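Local coordinates for aminopeptidase N family protein (Idiomarina loihiensis L2TR, PDB 4FGM), which probably acts as a zinc-dependent aminopeptidase of the M61 family, holding a zinc ion and a maleic acid molecule in its active-site pocket, at residues V87-W90 with S96-L99; D172-E177 with G191-D196; D251-H256 with D262-F267; L387-R392 with Q457-M462. All coordinates share one frame; numbering follows the deposited sequence.

Interaction 1 of 4, residues V87-W90 with S96-L99; sequences VYAW and SAYL
Trp90 and Tyr98 lie side by side on one flank of the hairpin formed by strands 81-91 and 97-99, their rings pointing the same way. They form a non-hydrogen-bonded antiparallel pair, so the rings start from backbones that carry no direct bond to each other. Each side chain has CG anti to its own backbone N (chi1 -160° in Trp90, 175° in Tyr98), and this swings both rings along the same direction although their CB atoms diverge. The planes are near parallel, 23° apart, but slid, with centroids 4.7 Å apart and little overlap. The indole meets the phenol with its six-membered ring: Trp90 CZ3 lies 3.4 Å from Tyr98 CZ, and Trp90 CH2 is beside the hydroxyl, which is hydrogen-bonded to Asp100. His14 stacks on the indole as well.

Ala89 carries the buried side. Its CB packs 3.6 Å from Ala97 CB and more loosely against Leu99 CB. Ala89 O receives Leu99 N at 2.9 Å. Tyr98 CA also turns its hydrogen to Ala89 O, at 3.4 Å. The Leu99-Ala89 backbone bond probably fixes the hairpin register, while the slid rings contribute mostly dispersion.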
# COMPACT_ATOMS: atom_id res chain seq x y z
N VAL A 87 -0.25 9.17 24.78
CA VAL A 87 -0.80 8.53 23.60
C VAL A 87 -0.60 7.02 23.70
O VAL A 87 0.53 6.56 23.94
CB VAL A 87 -0.13 9.07 22.33
CG1 VAL A 87 -0.74 8.41 21.11
CG2 VAL A 87 -0.29 10.58 22.26
N TYR A 88 -1.68 6.27 23.52
CA TYR A 88 -1.62 4.80 23.58
C TYR A 88 -1.20 4.30 22.20
O TYR A 88 -1.89 4.55 21.22
CB TYR A 88 -2.99 4.22 23.93
CG TYR A 88 -2.98 2.71 24.04
CD1 TYR A 88 -2.31 2.07 25.09
CD2 TYR A 88 -3.64 1.92 23.10
CE1 TYR A 88 -2.31 0.68 25.20
CE2 TYR A 88 -3.65 0.53 23.20
CZ TYR A 88 -2.98 -0.08 24.26
OH TYR A 88 -3.02 -1.45 24.39
N ALA A 89 -0.08 3.60 22.14
CA ALA A 89 0.45 3.11 20.87
C ALA A 89 0.62 1.60 20.82
O ALA A 89 1.70 1.08 21.13
CB ALA A 89 1.79 3.79 20.58
N TRP A 90 -0.43 0.90 20.42
CA TRP A 90 -0.39 -0.55 20.33
C TRP A 90 -1.01 -1.06 19.02
O TRP A 90 -1.83 -1.98 19.02
CB TRP A 90 -1.11 -1.18 21.52
CG TRP A 90 -0.72 -2.60 21.76
CD1 TRP A 90 -1.56 -3.66 21.96
CD2 TRP A 90 0.61 -3.13 21.82
NE1 TRP A 90 -0.83 -4.81 22.14
CE2 TRP A 90 0.50 -4.52 22.06
CE3 TRP A 90 1.88 -2.56 21.69
CZ2 TRP A 90 1.61 -5.34 22.18
CZ3 TRP A 90 2.99 -3.38 21.81
CH2 TRP A 90 2.85 -4.76 22.05
N SER A 96 -0.13 4.00 12.30
CA SER A 96 -0.36 4.84 13.47
C SER A 96 0.74 5.07 14.50
O SER A 96 1.27 6.16 14.60
CB SER A 96 -1.61 4.34 14.16
OG SER A 96 -1.51 2.95 14.43
N ALA A 97 0.96 4.08 15.36
CA ALA A 97 1.98 4.16 16.40
C ALA A 97 2.00 2.88 17.19
O ALA A 97 0.95 2.28 17.46
CB ALA A 97 1.73 5.35 17.34
N TYR A 98 3.21 2.46 17.52
CA TYR A 98 3.44 1.21 18.25
C TYR A 98 4.62 1.40 19.19
O TYR A 98 5.61 2.02 18.82
CB TYR A 98 3.74 0.09 17.23
CG TYR A 98 4.11 -1.24 17.83
CD1 TYR A 98 5.38 -1.45 18.39
CD2 TYR A 98 3.20 -2.30 17.84
CE1 TYR A 98 5.71 -2.69 18.96
CE2 TYR A 98 3.53 -3.53 18.40
CZ TYR A 98 4.78 -3.72 18.96
OH TYR A 98 5.07 -4.93 19.53
N LEU A 99 4.50 0.87 20.40
CA LEU A 99 5.57 0.98 21.38
C LEU A 99 5.55 -0.13 22.44
O LEU A 99 4.54 -0.34 23.11
CB LEU A 99 5.49 2.33 22.10
CG LEU A 99 6.58 2.60 23.14
CD1 LEU A 99 7.90 2.78 22.43
CD2 LEU A 99 6.25 3.84 23.97

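Interaction 2 of 4, residues D172-E177 with G191-D196; sequences DLTIEE and GRHYAD
Thr174 and His193 join the outermost strand, 174-180, of the five-stranded mixed sheet to the loop that leads from strand 183-190 into helix 197-215. In His193, CB points toward the strand and CG sits between the backbone N and the carbonyl carbon (chi1 70°), which turns one edge of the imidazole to Thr174 and another to its own loop. Along that second edge ND1 accepts the backbone N-H of Ala195 at 3.0 Å, with the donor in the ring plane and the bond fairly straight at 158°. Farther out, CE1 passes 3.8 Å from Thr174 OG1. At the tip NE2 makes a hydrogen bond of 3.1 Å with the same OG1, also in the ring plane. With both ring nitrogens engaged, the imidazole is fixed in its rotation. A leucine in place of His193 would probably leave the Thr174 hydroxyl and the Ala195 amide without these partners and let the loop drift from the strand. In the same segment Asp196, N-cap of helix 197-215, caps Arg199 N with OD1. A water makes a second link between the segments, accepting from Gly191 N at 2.9 Å and donating to Asp172 O at 3.2 Å.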
# COMPACT_ATOMS: atom_id res chain seq x y z
N ASP A 172 16.56 -1.07 18.54
CA ASP A 172 17.89 -1.63 18.28
C ASP A 172 17.97 -1.76 16.76
O ASP A 172 17.89 -2.85 16.21
CB ASP A 172 18.00 -2.99 18.98
CG ASP A 172 19.34 -3.66 18.75
OD1 ASP A 172 20.32 -2.97 18.39
OD2 ASP A 172 19.42 -4.90 18.94
N LEU A 173 18.15 -0.63 16.10
CA LEU A 173 18.17 -0.55 14.64
C LEU A 173 19.41 -0.98 13.87
O LEU A 173 20.55 -0.73 14.28
CB LEU A 173 17.84 0.89 14.22
CG LEU A 173 16.71 1.56 15.00
CD1 LEU A 173 16.46 2.97 14.45
CD2 LEU A 173 15.45 0.70 14.90
N THR A 174 19.17 -1.63 12.74
CA THR A 174 20.24 -2.04 11.85
C THR A 174 20.15 -0.97 10.77
O THR A 174 19.08 -0.75 10.20
CB THR A 174 19.98 -3.44 11.22
OG1 THR A 174 19.95 -4.43 12.25
CG2 THR A 174 21.09 -3.79 10.23
N ILE A 175 21.26 -0.28 10.51
CA ILE A 175 21.25 0.79 9.51
C ILE A 175 22.37 0.62 8.49
O ILE A 175 23.55 0.58 8.85
CB ILE A 175 21.41 2.17 10.19
CG1 ILE A 175 20.36 2.35 11.29
CG2 ILE A 175 21.27 3.28 9.15
CD1 ILE A 175 20.53 3.62 12.11
N GLU A 176 21.99 0.53 7.23
CA GLU A 176 22.94 0.36 6.14
C GLU A 176 22.73 1.48 5.12
O GLU A 176 21.68 1.56 4.48
CB GLU A 176 22.74 -1.00 5.46
CG GLU A 176 23.79 -1.35 4.41
CD GLU A 176 25.08 -1.86 5.03
OE1 GLU A 176 25.80 -1.07 5.67
OE2 GLU A 176 25.38 -3.07 4.86
N GLU A 177 23.73 2.33 4.97
CA GLU A 177 23.67 3.45 4.05
C GLU A 177 24.17 3.09 2.66
O GLU A 177 24.96 2.18 2.49
CB GLU A 177 24.50 4.61 4.62
CG GLU A 177 23.68 5.81 5.04
CD GLU A 177 24.00 6.28 6.44
OE1 GLU A 177 25.20 6.40 6.76
OE2 GLU A 177 23.06 6.54 7.21
N GLY A 191 13.54 -5.28 14.46
CA GLY A 191 12.89 -6.57 14.62
C GLY A 191 13.92 -7.67 14.42
O GLY A 191 15.05 -7.37 14.02
N ARG A 192 13.57 -8.92 14.70
CA ARG A 192 14.52 -10.01 14.51
C ARG A 192 14.61 -10.32 13.02
O ARG A 192 13.59 -10.48 12.36
CB ARG A 192 14.07 -11.26 15.29
CG ARG A 192 13.99 -11.05 16.79
CD ARG A 192 13.82 -12.36 17.55
NE ARG A 192 15.09 -12.84 18.10
CZ ARG A 192 15.43 -12.74 19.38
NH1 ARG A 192 14.60 -12.18 20.25
NH2 ARG A 192 16.61 -13.18 19.79
N HIS A 193 15.82 -10.40 12.48
CA HIS A 193 16.01 -10.68 11.05
C HIS A 193 17.43 -11.18 10.78
O HIS A 193 18.30 -11.08 11.64
CB HIS A 193 15.78 -9.41 10.25
CG HIS A 193 16.86 -8.39 10.45
ND1 HIS A 193 18.07 -8.44 9.79
CD2 HIS A 193 16.96 -7.36 11.33
CE1 HIS A 193 18.86 -7.49 10.25
NE2 HIS A 193 18.21 -6.83 11.19
N TYR A 194 17.67 -11.67 9.57
CA TYR A 194 18.99 -12.16 9.19
C TYR A 194 19.38 -11.58 7.84
O TYR A 194 20.05 -12.22 7.04
CB TYR A 194 18.99 -13.69 9.08
CG TYR A 194 18.42 -14.37 10.30
CD1 TYR A 194 17.04 -14.45 10.50
CD2 TYR A 194 19.26 -14.91 11.28
CE1 TYR A 194 16.52 -15.04 11.65
CE2 TYR A 194 18.75 -15.50 12.42
CZ TYR A 194 17.37 -15.56 12.60
OH TYR A 194 16.86 -16.12 13.75
N ALA A 195 18.96 -10.34 7.61
CA ALA A 195 19.22 -9.66 6.35
C ALA A 195 20.66 -9.41 5.95
O ALA A 195 21.49 -8.98 6.75
CB ALA A 195 18.45 -8.34 6.30
N ASP A 196 20.95 -9.70 4.69
CA ASP A 196 22.26 -9.44 4.11
C ASP A 196 22.07 -8.00 3.61
O ASP A 196 21.69 -7.80 2.45
CB ASP A 196 22.51 -10.38 2.93
CG ASP A 196 23.84 -10.12 2.26
OD1 ASP A 196 24.41 -9.02 2.47
OD2 ASP A 196 24.32 -11.01 1.52
O HOH W 1 15.45 -4.81 16.62

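Interaction 3 of 4, residues D251-H256 with D262-F267; sequences DLISAH and DNYQTF
Ile253 and Leu252, in the loop before helix 262-277, each set a methyl over an aromatic ring of its first turns, in two CH-pi contacts. Ile253 CG2 sits over the centre of the Tyr264 ring, 3.5 Å from the centroid and only 5° off the ring normal. Leu252 CD2 does the same above Phe267, at 3.6 Å and 8°. Each methyl is therefore nearly equidistant from all six ring carbons. With CG anti to the backbone N (chi1 177° in each), both rings extend from the helix to the loop and its methyls.

No conventional hydrogen bond joins the segments; the oxygens of Asp251 meet C-H groups instead. Asp251 O takes the CA-H of Tyr264, with CA 3.2 Å from Asp251 O, near the edge of that residue's ring, and Phe267 CB lies beside the same oxygen. The Asp251 carboxylate crosses the Asn263 side chain at about a right angle, its OD1 3.1 Å from Asn263 CB. OD1 also lies 3.3 Å from Asn263 O, but both are acceptors and no bond forms. OD2 has a weak bond to Ser248 N. Within the helix, Asp262 O accepts both the backbone N and OG1 of Thr266, from opposite faces of its plane.

The Tyr264 hydroxyl is bonded to Asp203 of helix 197-215, and Ile253 rests on Arg199 and Ile200 of that helix. Phe267 leans on Leu245 and Cys247 of strand 242-248, so the helix start contacts that strand through Phe267 and helix 197-215 through Tyr264. Farther along, helix 262-277 bears the zinc ligands His273 and His277.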
# COMPACT_ATOMS: atom_id res chain seq x y z
N ASP A 251 11.11 -12.25 3.79
CA ASP A 251 11.29 -11.42 2.60
C ASP A 251 12.66 -10.76 2.55
O ASP A 251 13.06 -10.23 1.51
CB ASP A 251 10.21 -10.33 2.54
CG ASP A 251 8.80 -10.90 2.53
OD1 ASP A 251 8.63 -12.07 2.11
OD2 ASP A 251 7.85 -10.18 2.93
N LEU A 252 13.38 -10.78 3.66
CA LEU A 252 14.70 -10.17 3.72
C LEU A 252 15.75 -11.24 3.53
O LEU A 252 16.16 -11.92 4.48
CB LEU A 252 14.89 -9.45 5.05
CG LEU A 252 13.91 -8.29 5.30
CD1 LEU A 252 14.21 -7.66 6.64
CD2 LEU A 252 14.02 -7.24 4.20
N ILE A 253 16.20 -11.39 2.29
CA ILE A 253 17.18 -12.39 1.90
C ILE A 253 18.46 -12.39 2.76
O ILE A 253 19.01 -11.33 3.10
CB ILE A 253 17.49 -12.23 0.39
CG1 ILE A 253 18.26 -13.45 -0.11
CG2 ILE A 253 18.24 -10.93 0.13
CD1 ILE A 253 18.11 -13.65 -1.61
N SER A 254 18.91 -13.59 3.11
CA SER A 254 20.10 -13.75 3.94
C SER A 254 21.38 -13.91 3.11
O SER A 254 21.34 -14.06 1.89
CB SER A 254 19.94 -14.97 4.86
OG SER A 254 19.94 -16.18 4.12
N ALA A 255 22.52 -13.90 3.80
CA ALA A 255 23.82 -14.04 3.16
C ALA A 255 24.03 -15.42 2.56
O ALA A 255 24.95 -15.61 1.75
CB ALA A 255 24.92 -13.73 4.17
N HIS A 256 23.20 -16.39 2.94
CA HIS A 256 23.32 -17.75 2.43
C HIS A 256 22.32 -18.07 1.33
O HIS A 256 22.20 -19.23 0.90
CB HIS A 256 23.17 -18.74 3.58
CG HIS A 256 24.08 -18.45 4.73
ND1 HIS A 256 25.44 -18.32 4.59
CD2 HIS A 256 23.82 -18.25 6.05
CE1 HIS A 256 25.98 -18.04 5.77
NE2 HIS A 256 25.02 -18.00 6.67
N ASP A 262 10.61 -15.54 -4.60
CA ASP A 262 9.37 -14.77 -4.60
C ASP A 262 9.19 -13.83 -3.42
O ASP A 262 8.66 -12.73 -3.57
CB ASP A 262 8.17 -15.72 -4.69
CG ASP A 262 8.13 -16.48 -6.00
OD1 ASP A 262 9.21 -16.73 -6.58
OD2 ASP A 262 7.02 -16.85 -6.46
N ASN A 263 9.64 -14.25 -2.24
CA ASN A 263 9.49 -13.42 -1.05
C ASN A 263 10.36 -12.17 -1.09
O ASN A 263 9.86 -11.08 -0.82
CB ASN A 263 9.80 -14.24 0.20
CG ASN A 263 8.86 -15.41 0.36
OD1 ASN A 263 7.65 -15.28 0.19
ND2 ASN A 263 9.42 -16.57 0.67
N TYR A 264 11.63 -12.33 -1.42
CA TYR A 264 12.53 -11.19 -1.49
C TYR A 264 12.04 -10.26 -2.60
O TYR A 264 12.12 -9.03 -2.47
CB TYR A 264 13.96 -11.65 -1.76
CG TYR A 264 14.96 -10.53 -1.93
CD1 TYR A 264 14.92 -9.40 -1.11
CD2 TYR A 264 15.98 -10.61 -2.88
CE1 TYR A 264 15.86 -8.38 -1.24
CE2 TYR A 264 16.93 -9.60 -3.02
CZ TYR A 264 16.86 -8.48 -2.20
OH TYR A 264 17.78 -7.47 -2.32
N GLN A 265 11.52 -10.84 -3.67
CA GLN A 265 11.00 -10.06 -4.79
C GLN A 265 9.83 -9.18 -4.33
O GLN A 265 9.70 -8.03 -4.75
CB GLN A 265 10.55 -11.01 -5.92
CG GLN A 265 9.65 -10.40 -6.97
CD GLN A 265 8.22 -10.91 -6.88
OE1 GLN A 265 7.34 -10.24 -6.32
NE2 GLN A 265 7.99 -12.10 -7.41
N THR A 266 8.98 -9.73 -3.47
CA THR A 266 7.85 -8.99 -2.95
C THR A 266 8.34 -7.77 -2.17
O THR A 266 7.75 -6.69 -2.25
CB THR A 266 6.99 -9.88 -2.03
OG1 THR A 266 6.35 -10.88 -2.83
CG2 THR A 266 5.92 -9.06 -1.34
N PHE A 267 9.43 -7.93 -1.42
CA PHE A 267 9.99 -6.83 -0.65
C PHE A 267 10.55 -5.76 -1.58
O PHE A 267 10.29 -4.56 -1.39
CB PHE A 267 11.11 -7.33 0.27
CG PHE A 267 11.79 -6.24 1.04
CD1 PHE A 267 11.12 -5.55 2.05
CD2 PHE A 267 13.10 -5.86 0.73
CE1 PHE A 267 11.75 -4.51 2.74
CE2 PHE A 267 13.73 -4.83 1.41
CZ PHE A 267 13.05 -4.14 2.42

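Interaction 4 of 4, residues L387-R392 with Q457-M462; sequences LDLMLR and QNFGVM
Leu389 and Phe459 come nearest across this contact, with CA atoms 8.3 Å apart, so side chains must fill the interval. Segment 387-392 is a run of helix 378-394, with Leu391 N bonded to Leu387 O. Segment 457-462 leaves helix 453-457 through a type I turn, in which Gly460 N reaches Gln457 O at 2.9 Å, and enters strand 461-466. The Phe459 ring projects toward the helix. Over one of its faces lies Leu389, whose CG is 3.6 Å from Phe459 CE1 in an off-centre CH-pi contact. Arg392 meets the ring at its edge, with CB 4.0 Å from Phe459 CZ.

The turn belongs to a Schellman motif that ends helix 453-457: Gly460, at positive phi, is its C-prime residue, and Val461 N bonds to Leu456 O.

Arg392 runs extended from CG to NE past the ring, and its guanidinium, 76° from the ring plane, turns to Asp388 one helical turn earlier. The salt bridge is side-on: NE binds OD1 of Asp388 at 2.9 Å, from above the carboxylate plane, and NH2 binds Asp388 OD2 at 3.1 Å on the syn side. An alanine in place of Arg392 keeps CB at the ring edge but would probably leave the buried Asp388 carboxylate without its counter-charge and open a gap beside Phe459 CE2, where CD lies. Tyr312 OH and Leu401 N also bond to that carboxylate.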
# COMPACT_ATOMS: atom_id res chain seq x y z
N LEU A 387 -1.45 1.68 -21.82
CA LEU A 387 -0.90 2.96 -22.29
C LEU A 387 0.55 2.83 -22.72
O LEU A 387 0.95 3.37 -23.76
CB LEU A 387 -1.02 4.02 -21.19
CG LEU A 387 -2.42 4.49 -20.79
CD1 LEU A 387 -2.31 5.46 -19.62
CD2 LEU A 387 -3.11 5.16 -21.97
N ASP A 388 1.35 2.12 -21.94
CA ASP A 388 2.76 1.95 -22.28
C ASP A 388 2.91 1.26 -23.63
O ASP A 388 3.70 1.69 -24.47
CB ASP A 388 3.47 1.14 -21.19
CG ASP A 388 4.97 1.39 -21.16
OD1 ASP A 388 5.45 2.26 -21.91
OD2 ASP A 388 5.66 0.73 -20.36
N LEU A 389 2.14 0.20 -23.85
CA LEU A 389 2.20 -0.54 -25.10
C LEU A 389 1.62 0.26 -26.26
O LEU A 389 2.19 0.29 -27.35
CB LEU A 389 1.46 -1.87 -24.94
CG LEU A 389 2.32 -3.10 -24.59
CD1 LEU A 389 3.55 -2.72 -23.79
CD2 LEU A 389 1.46 -4.09 -23.83
N MSE A 390 0.50 0.93 -26.02
CA MSE A 390 -0.14 1.73 -27.05
C MSE A 390 0.72 2.91 -27.49
O MSE A 390 0.89 3.15 -28.69
CB MSE A 390 -1.49 2.23 -26.56
CG MSE A 390 -2.55 1.15 -26.51
SE MSE A 390 -4.21 1.78 -25.75
CE MSE A 390 -4.94 2.70 -27.29
N LEU A 391 1.27 3.63 -26.52
CA LEU A 391 2.12 4.78 -26.81
C LEU A 391 3.36 4.35 -27.59
O LEU A 391 3.86 5.08 -28.45
CB LEU A 391 2.54 5.46 -25.51
CG LEU A 391 1.74 6.67 -25.00
CD1 LEU A 391 0.28 6.57 -25.40
CD2 LEU A 391 1.87 6.74 -23.49
N ARG A 392 3.87 3.15 -27.30
CA ARG A 392 5.05 2.67 -27.99
C ARG A 392 4.76 2.39 -29.46
O ARG A 392 5.52 2.79 -30.33
CB ARG A 392 5.59 1.41 -27.30
CG ARG A 392 6.13 1.68 -25.90
CD ARG A 392 6.59 0.42 -25.20
NE ARG A 392 6.93 0.68 -23.80
CZ ARG A 392 8.12 0.41 -23.26
NH1 ARG A 392 9.10 -0.12 -24.00
NH2 ARG A 392 8.34 0.67 -21.98
N GLN A 457 0.19 -9.32 -28.12
CA GLN A 457 0.56 -10.13 -29.27
C GLN A 457 1.51 -9.29 -30.13
O GLN A 457 2.47 -9.81 -30.69
CB GLN A 457 -0.69 -10.52 -30.06
CG GLN A 457 -0.66 -11.94 -30.59
CD GLN A 457 -2.02 -12.42 -31.03
OE1 GLN A 457 -2.60 -11.90 -31.98
NE2 GLN A 457 -2.55 -13.42 -30.32
N ASN A 458 1.23 -8.00 -30.22
CA ASN A 458 2.05 -7.09 -31.00
C ASN A 458 3.47 -6.99 -30.46
O ASN A 458 4.35 -6.45 -31.12
CB ASN A 458 1.42 -5.70 -31.06
CG ASN A 458 0.26 -5.63 -32.02
OD1 ASN A 458 0.35 -6.11 -33.16
ND2 ASN A 458 -0.84 -5.03 -31.58
N PHE A 459 3.68 -7.51 -29.26
CA PHE A 459 5.01 -7.47 -28.66
C PHE A 459 5.57 -8.87 -28.47
O PHE A 459 6.55 -9.07 -27.78
CB PHE A 459 5.00 -6.73 -27.33
CG PHE A 459 4.89 -5.24 -27.46
CD1 PHE A 459 3.68 -4.64 -27.79
CD2 PHE A 459 6.01 -4.43 -27.26
CE1 PHE A 459 3.58 -3.25 -27.91
CE2 PHE A 459 5.91 -3.04 -27.38
CZ PHE A 459 4.70 -2.45 -27.70
N GLY A 460 4.91 -9.84 -29.10
CA GLY A 460 5.37 -11.21 -29.02
C GLY A 460 5.01 -11.96 -27.75
O GLY A 460 5.64 -12.97 -27.43
N VAL A 461 4.00 -11.47 -27.03
CA VAL A 461 3.57 -12.13 -25.80
C VAL A 461 2.27 -12.90 -26.01
O VAL A 461 1.25 -12.33 -26.40
CB VAL A 461 3.34 -11.12 -24.67
CG1 VAL A 461 3.03 -11.87 -23.37
CG2 VAL A 461 4.56 -10.23 -24.50
N MSE A 462 2.31 -14.20 -25.73
CA MSE A 462 1.15 -15.07 -25.88
C MSE A 462 0.36 -15.16 -24.57
O MSE A 462 0.93 -15.23 -23.49
CB MSE A 462 1.62 -16.45 -26.32
CG MSE A 462 0.59 -17.56 -26.19
SE MSE A 462 1.29 -19.26 -26.81
CE MSE A 462 2.58 -19.62 -25.41

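Interaction 2 is the surface contact of the four; the other three are buried, although Trp90 in interaction 1 is exposed. Interactions 2 and 3 are neighbours, with centres about 13 Å apart: a probable hydrogen bond from Asp196 N to Ile253 O (3.0 Å) ties their loops together, and both border helix 197-215. Chemistry follows place. At the edge of the five-stranded sheet the contact consists of a polar pair and a bridging water, whereas interaction 3, nearest the zinc site, relies on methyls over rings. Interaction 1 adds a backbone bond within a hairpin. Interaction 4, about 47 Å from it between centres, joins two parts far apart in sequence by one phenylalanine.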